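PDB 3K17: Lin0012 protein from Listeria innocua, which probably phosphorylates phosphomevalonate at the expense of ATP, a step of the mevalonate route to isopentenyl diphosphate, as a member of the GHMP kinase family. Local coordinates for residues 108-112 / 113-117; 181-184 / 185-189. All blocks are in the same frame, centred on the assembly; numbering follows the deposited sequence.

Overall arrangement
The two contacts are both local, each within one continuous run of chain, and lie on opposite sides of the chain's centre, with centres about 35 Å apart and nearest atoms about 21 Å apart. Contact 1 comes first, in the loop between strand 99-105 of the mixed sheet and helix 119-135; side chains from both its arms, D109 and Y115 among them, pack against the antiparallel four-stranded sheet, on strands 214-219 and 345-346. Contact 2 follows on helix 180-187, beyond strand 172-176 of the mixed sheet, and packs on helix 141-156 and helix 192-197. Contact 1 thus joins a loop leaving the mixed sheet to the four-stranded sheet, whereas contact 2 sits on the periphery and reaches a second subunit.

Contact 1: residues 108-112 / 113-117; sequences IDQSG and AKYGL
D109 rests on the ring of Y115, its backbone N above one face, toward the rim, and its CA 3.4 Å from Y115 CZ. With CG of Y115 beside its own backbone N, the ring reaches back against the backbone of I108 and D109: Y115 CE2 lies 3.4 Å from I108 O, and Y115 CE1 3.5 Å from D109 CB. The carboxylate of D109 stands steeply to the ring, the planes 72° apart. Its CG is anti to the backbone N (chi1 179°), which carries OD2 over the following residues in an Asx turn. D109 OD2 accepts two bonds from S111, the backbone N at 2.9 Å from above the carboxylate plane and OG at 2.9 Å on the anti lone pair. They reinforce a type I beta turn from D109 to G112, closed by G112 N to D109 O. The almost straight 2.7 Å bond from D109 N to A113 O ties the two arms together, and the chain then enters the glycine-rich sequence that in GHMP kinases forms the phosphate-binding loop. Beyond this bond, I108 and K114 form a single beta bridge, their side chains touching through I108 CG2 and K114 CG at 4.0 Å. W219 meets the Y115 ring edge-to-face.

Contact 2: residues 181-184 / 185-189; sequences EWVK and HRLAY
This is an intrahelical contact between residues four apart on the short helix 180-187, in which R186 lies across the indole of W182 and V183 and L187 line up on the side facing helix 141-156. R186 CG leaves beside its own backbone N (chi1 -72°), and from there the arginine chain, extended as far as NE, runs over the indole face. R186 CD makes a CH-pi contact 3.7 Å from the centroid of the six-membered ring of W182. The guanidinium follows over the pyrrole side, with R186 CZ 4.0 Å from the centroid of the five-membered ring of W182 and 31° off its normal: an off-centre cation-pi contact, the two planes 42° apart. On the adjacent side of the helix, the H185 ring turns one face to the carbonyl O of E181, which lies toward the rim, while CG of E181 comes within 3.2 Å of H185 NE2. The backbone bond H185 N to E181 O is sound at 3.1 Å, but R186 N to W182 O stretches to a weak 3.5 Å, and L187 N turns to K184 O at 3.2 Å, with only a weak bond to V183 O. W194 and W200 also meet the W182 indole. R186 NH1 forms a salt bridge with E67 of the second subunit, whose carboxylate also accepts from Y189 OH; the arginine thus probably keeps its positive charge, shared between indole and carboxylate, and joins this helix to the subunit interface.

Contact 1: residues 108-112 / 113-117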
ATOM      1  N   ILE A 108     -12.087 -35.743  -4.452  1.00 16.18           N
ATOM      2  CA  ILE A 108     -12.369 -34.986  -5.663  1.00 17.63           C
ATOM      3  C   ILE A 108     -12.755 -35.902  -6.811  1.00 17.96           C
ATOM      4  O   ILE A 108     -12.359 -37.066  -6.868  1.00 17.89           O
ATOM      5  CB  ILE A 108     -11.158 -34.153  -6.120  1.00 18.80           C
ATOM      6  CG1 ILE A 108      -9.980 -35.084  -6.407  1.00 22.59           C
ATOM      7  CG2 ILE A 108     -10.812 -33.109  -5.068  1.00 17.51           C
ATOM      8  CD1 ILE A 108      -8.736 -34.369  -6.927  1.00 25.34           C
ATOM      9  N   ASP A 109     -13.534 -35.356  -7.732  1.00 16.04           N
ATOM     10  CA  ASP A 109     -13.983 -36.096  -8.897  1.00 17.82           C
ATOM     11  C   ASP A 109     -12.842 -36.199  -9.926  1.00 17.96           C
ATOM     12  O   ASP A 109     -11.834 -35.497  -9.833  1.00 16.47           O
ATOM     13  CB  ASP A 109     -15.182 -35.362  -9.500  1.00 20.36           C
ATOM     14  CG  ASP A 109     -15.710 -36.028 -10.737  1.00 23.42           C
ATOM     15  OD1 ASP A 109     -16.307 -37.117 -10.616  1.00 27.18           O
ATOM     16  OD2 ASP A 109     -15.527 -35.460 -11.831  1.00 23.12           O
ATOM     17  N   GLN A 110     -13.008 -37.084 -10.898  1.00 20.11           N
ATOM     18  CA  GLN A 110     -12.021 -37.278 -11.959  1.00 23.12           C
ATOM     19  C   GLN A 110     -11.729 -35.934 -12.643  1.00 20.82           C
ATOM     20  O   GLN A 110     -10.599 -35.671 -13.054  1.00 23.71           O
ATOM     21  CB  GLN A 110     -12.572 -38.268 -12.997  1.00 26.87           C
ATOM     22  CG  GLN A 110     -12.878 -39.679 -12.463  1.00 36.33           C
ATOM     23  CD  GLN A 110     -13.749 -39.688 -11.203  1.00 38.08           C
ATOM     24  OE1 GLN A 110     -13.278 -39.393 -10.104  1.00 41.88           O
ATOM     25  NE2 GLN A 110     -15.024 -40.024 -11.366  1.00 40.56           N
ATOM     26  N   SER A 111     -12.753 -35.088 -12.748  1.00 17.78           N
ATOM     27  CA  SER A 111     -12.627 -33.782 -13.392  1.00 17.50           C
ATOM     28  C   SER A 111     -11.862 -32.774 -12.550  1.00 19.15           C
ATOM     29  O   SER A 111     -11.495 -31.701 -13.035  1.00 20.07           O
ATOM     30  CB  SER A 111     -14.012 -33.211 -13.719  1.00 17.87           C
ATOM     31  OG  SER A 111     -14.672 -32.766 -12.553  1.00 17.52           O
ATOM     32  N   GLY A 112     -11.622 -33.112 -11.286  1.00 19.37           N
ATOM     33  CA  GLY A 112     -10.888 -32.208 -10.416  1.00 18.57           C
ATOM     34  C   GLY A 112     -11.742 -31.402  -9.455  1.00 18.48           C
ATOM     35  O   GLY A 112     -11.212 -30.691  -8.603  1.00 20.07           O
ATOM     36  N   ALA A 113     -13.061 -31.495  -9.596  1.00 14.72           N
ATOM     37  CA  ALA A 113     -13.984 -30.770  -8.720  1.00 15.75           C
ATOM     38  C   ALA A 113     -14.161 -31.514  -7.392  1.00 15.25           C
ATOM     39  O   ALA A 113     -14.247 -32.740  -7.374  1.00 12.85           O
ATOM     40  CB  ALA A 113     -15.351 -30.628  -9.407  1.00 10.82           C
ATOM     41  N   LYS A 114     -14.214 -30.775  -6.290  1.00 14.43           N
ATOM     42  CA  LYS A 114     -14.416 -31.397  -4.985  1.00 17.50           C
ATOM     43  C   LYS A 114     -15.848 -31.942  -4.904  1.00 17.04           C
ATOM     44  O   LYS A 114     -16.787 -31.317  -5.410  1.00 18.33           O
ATOM     45  CB  LYS A 114     -14.188 -30.375  -3.865  1.00 17.89           C
ATOM     46  CG  LYS A 114     -12.736 -29.914  -3.722  1.00 23.68           C
ATOM     47  CD  LYS A 114     -12.596 -28.897  -2.586  1.00 28.50           C
ATOM     48  CE  LYS A 114     -11.158 -28.437  -2.416  1.00 34.01           C
ATOM     49  NZ  LYS A 114     -11.027 -27.328  -1.419  1.00 36.20           N
ATOM     50  N   TYR A 115     -16.011 -33.108  -4.290  1.00 16.70           N
ATOM     51  CA  TYR A 115     -17.334 -33.718  -4.144  1.00 16.99           C
ATOM     52  C   TYR A 115     -18.142 -33.033  -3.055  1.00 17.09           C
ATOM     53  O   TYR A 115     -19.368 -33.154  -3.009  1.00 17.42           O
ATOM     54  CB  TYR A 115     -17.222 -35.193  -3.770  1.00 17.03           C
ATOM     55  CG  TYR A 115     -16.811 -36.109  -4.892  1.00 17.40           C
ATOM     56  CD1 TYR A 115     -17.468 -36.077  -6.118  1.00 14.93           C
ATOM     57  CD2 TYR A 115     -15.801 -37.048  -4.708  1.00 15.64           C
ATOM     58  CE1 TYR A 115     -17.133 -36.970  -7.137  1.00 16.40           C
ATOM     59  CE2 TYR A 115     -15.456 -37.939  -5.716  1.00 19.52           C
ATOM     60  CZ  TYR A 115     -16.130 -37.896  -6.927  1.00 18.31           C
ATOM     61  OH  TYR A 115     -15.808 -38.804  -7.905  1.00 18.80           O
ATOM     62  N   GLY A 116     -17.448 -32.311  -2.182  1.00 16.85           N
ATOM     63  CA  GLY A 116     -18.122 -31.652  -1.077  1.00 17.41           C
ATOM     64  C   GLY A 116     -18.160 -32.623   0.095  1.00 17.37           C
ATOM     65  O   GLY A 116     -19.163 -32.740   0.796  1.00 18.63           O
ATOM     66  N   LEU A 117     -17.051 -33.326   0.302  1.00 15.80           N
ATOM     67  CA  LEU A 117     -16.947 -34.307   1.378  1.00 15.34           C
ATOM     68  C   LEU A 117     -16.137 -33.816   2.576  1.00 16.31           C
ATOM     69  O   LEU A 117     -15.638 -34.619   3.364  1.00 14.52           O
ATOM     70  CB  LEU A 117     -16.352 -35.601   0.818  1.00 14.99           C
ATOM     71  CG  LEU A 117     -17.270 -36.179  -0.272  1.00 16.49           C
ATOM     72  CD1 LEU A 117     -16.638 -37.372  -0.974  1.00 14.33           C
ATOM     73  CD2 LEU A 117     -18.587 -36.569   0.386  1.00 12.61           C
TER

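Contact 2: residues 181-184 / 185-189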
ATOM      1  N   GLU A 181     -19.537 -18.966  21.196  1.00 26.78           N
ATOM      2  CA  GLU A 181     -19.200 -17.682  21.790  1.00 29.90           C
ATOM      3  C   GLU A 181     -18.219 -17.875  22.948  1.00 28.14           C
ATOM      4  O   GLU A 181     -17.300 -17.075  23.145  1.00 28.84           O
ATOM      5  CB  GLU A 181     -20.475 -17.003  22.284  1.00 33.70           C
ATOM      6  CG  GLU A 181     -20.430 -15.495  22.238  1.00 42.47           C
ATOM      7  CD  GLU A 181     -21.695 -14.862  22.785  1.00 47.48           C
ATOM      8  OE1 GLU A 181     -22.019 -15.102  23.970  1.00 49.72           O
ATOM      9  OE2 GLU A 181     -22.366 -14.126  22.026  1.00 51.06           O
ATOM     10  N   TRP A 182     -18.422 -18.946  23.706  1.00 24.77           N
ATOM     11  CA  TRP A 182     -17.564 -19.265  24.839  1.00 23.68           C
ATOM     12  C   TRP A 182     -16.125 -19.439  24.350  1.00 22.27           C
ATOM     13  O   TRP A 182     -15.187 -18.942  24.959  1.00 20.33           O
ATOM     14  CB  TRP A 182     -18.052 -20.555  25.496  1.00 22.58           C
ATOM     15  CG  TRP A 182     -17.305 -20.962  26.724  1.00 23.38           C
ATOM     16  CD1 TRP A 182     -17.576 -20.593  28.014  1.00 25.52           C
ATOM     17  CD2 TRP A 182     -16.184 -21.849  26.787  1.00 24.10           C
ATOM     18  NE1 TRP A 182     -16.693 -21.204  28.877  1.00 24.63           N
ATOM     19  CE2 TRP A 182     -15.830 -21.980  28.150  1.00 24.44           C
ATOM     20  CE3 TRP A 182     -15.444 -22.551  25.826  1.00 22.50           C
ATOM     21  CZ2 TRP A 182     -14.769 -22.786  28.572  1.00 25.86           C
ATOM     22  CZ3 TRP A 182     -14.393 -23.350  26.245  1.00 20.80           C
ATOM     23  CH2 TRP A 182     -14.065 -23.463  27.609  1.00 24.02           C
ATOM     24  N   VAL A 183     -15.964 -20.144  23.231  1.00 22.79           N
ATOM     25  CA  VAL A 183     -14.646 -20.391  22.661  1.00 20.95           C
ATOM     26  C   VAL A 183     -13.993 -19.144  22.080  1.00 20.94           C
ATOM     27  O   VAL A 183     -12.859 -18.804  22.428  1.00 19.31           O
ATOM     28  CB  VAL A 183     -14.711 -21.458  21.544  1.00 21.65           C
ATOM     29  CG1 VAL A 183     -13.377 -21.518  20.801  1.00 20.41           C
ATOM     30  CG2 VAL A 183     -15.031 -22.827  22.146  1.00 18.53           C
ATOM     31  N   LYS A 184     -14.711 -18.468  21.191  1.00 21.00           N
ATOM     32  CA  LYS A 184     -14.186 -17.278  20.539  1.00 21.70           C
ATOM     33  C   LYS A 184     -13.732 -16.193  21.505  1.00 21.76           C
ATOM     34  O   LYS A 184     -12.677 -15.598  21.308  1.00 22.89           O
ATOM     35  CB  LYS A 184     -15.225 -16.718  19.564  1.00 22.84           C
ATOM     36  CG  LYS A 184     -15.515 -17.656  18.393  1.00 25.88           C
ATOM     37  CD  LYS A 184     -16.702 -17.182  17.568  1.00 29.39           C
ATOM     38  CE  LYS A 184     -17.150 -18.249  16.582  1.00 32.09           C
ATOM     39  NZ  LYS A 184     -18.258 -17.772  15.707  1.00 33.59           N
ATOM     40  N   HIS A 185     -14.519 -15.934  22.545  1.00 22.89           N
ATOM     41  CA  HIS A 185     -14.162 -14.905  23.520  1.00 22.41           C
ATOM     42  C   HIS A 185     -12.856 -15.243  24.213  1.00 22.70           C
ATOM     43  O   HIS A 185     -11.993 -14.384  24.379  1.00 24.29           O
ATOM     44  CB  HIS A 185     -15.259 -14.756  24.576  1.00 24.68           C
ATOM     45  CG  HIS A 185     -16.541 -14.196  24.045  1.00 25.16           C
ATOM     46  ND1 HIS A 185     -17.682 -14.094  24.814  1.00 27.98           N
ATOM     47  CD2 HIS A 185     -16.864 -13.703  22.827  1.00 26.13           C
ATOM     48  CE1 HIS A 185     -18.651 -13.562  24.090  1.00 26.93           C
ATOM     49  NE2 HIS A 185     -18.182 -13.316  22.881  1.00 26.69           N
ATOM     50  N   ARG A 186     -12.716 -16.502  24.607  1.00 23.02           N
ATOM     51  CA  ARG A 186     -11.527 -16.963  25.307  1.00 23.11           C
ATOM     52  C   ARG A 186     -10.271 -17.068  24.444  1.00 21.61           C
ATOM     53  O   ARG A 186      -9.159 -17.146  24.964  1.00 19.64           O
ATOM     54  CB  ARG A 186     -11.840 -18.292  25.999  1.00 24.21           C
ATOM     55  CG  ARG A 186     -12.763 -18.084  27.198  1.00 27.29           C
ATOM     56  CD  ARG A 186     -13.544 -19.325  27.593  1.00 31.89           C
ATOM     57  NE  ARG A 186     -14.787 -18.937  28.254  1.00 36.58           N
ATOM     58  CZ  ARG A 186     -14.839 -18.287  29.407  1.00 37.86           C
ATOM     59  NH1 ARG A 186     -13.716 -17.963  30.030  1.00 45.57           N
ATOM     60  NH2 ARG A 186     -16.005 -17.935  29.928  1.00 39.43           N
ATOM     61  N   LEU A 187     -10.448 -17.068  23.131  1.00 19.62           N
ATOM     62  CA  LEU A 187      -9.304 -17.120  22.234  1.00 20.58           C
ATOM     63  C   LEU A 187      -8.379 -15.936  22.497  1.00 20.99           C
ATOM     64  O   LEU A 187      -7.172 -16.035  22.309  1.00 22.55           O
ATOM     65  CB  LEU A 187      -9.753 -17.062  20.774  1.00 20.62           C
ATOM     66  CG  LEU A 187     -10.256 -18.358  20.143  1.00 23.52           C
ATOM     67  CD1 LEU A 187     -10.581 -18.103  18.674  1.00 23.44           C
ATOM     68  CD2 LEU A 187      -9.196 -19.428  20.263  1.00 22.93           C
ATOM     69  N   ALA A 188      -8.940 -14.814  22.934  1.00 20.56           N
ATOM     70  CA  ALA A 188      -8.124 -13.631  23.187  1.00 22.15           C
ATOM     71  C   ALA A 188      -7.390 -13.633  24.524  1.00 23.98           C
ATOM     72  O   ALA A 188      -6.386 -12.934  24.669  1.00 24.98           O
ATOM     73  CB  ALA A 188      -8.979 -12.376  23.088  1.00 20.27           C
ATOM     74  N   TYR A 189      -7.863 -14.405  25.501  1.00 24.21           N
ATOM     75  CA  TYR A 189      -7.198 -14.384  26.800  1.00 25.12           C
ATOM     76  C   TYR A 189      -6.841 -15.707  27.465  1.00 25.46           C
ATOM     77  O   TYR A 189      -6.290 -15.709  28.565  1.00 25.41           O
ATOM     78  CB  TYR A 189      -7.995 -13.503  27.776  1.00 24.39           C
ATOM     79  CG  TYR A 189      -9.336 -14.050  28.225  1.00 24.33           C
ATOM     80  CD1 TYR A 189      -9.445 -14.811  29.389  1.00 24.66           C
ATOM     81  CD2 TYR A 189     -10.498 -13.783  27.504  1.00 24.26           C
ATOM     82  CE1 TYR A 189     -10.681 -15.291  29.827  1.00 23.49           C
ATOM     83  CE2 TYR A 189     -11.740 -14.258  27.931  1.00 25.60           C
ATOM     84  CZ  TYR A 189     -11.824 -15.011  29.097  1.00 26.31           C
ATOM     85  OH  TYR A 189     -13.049 -15.478  29.535  1.00 26.04           O
TER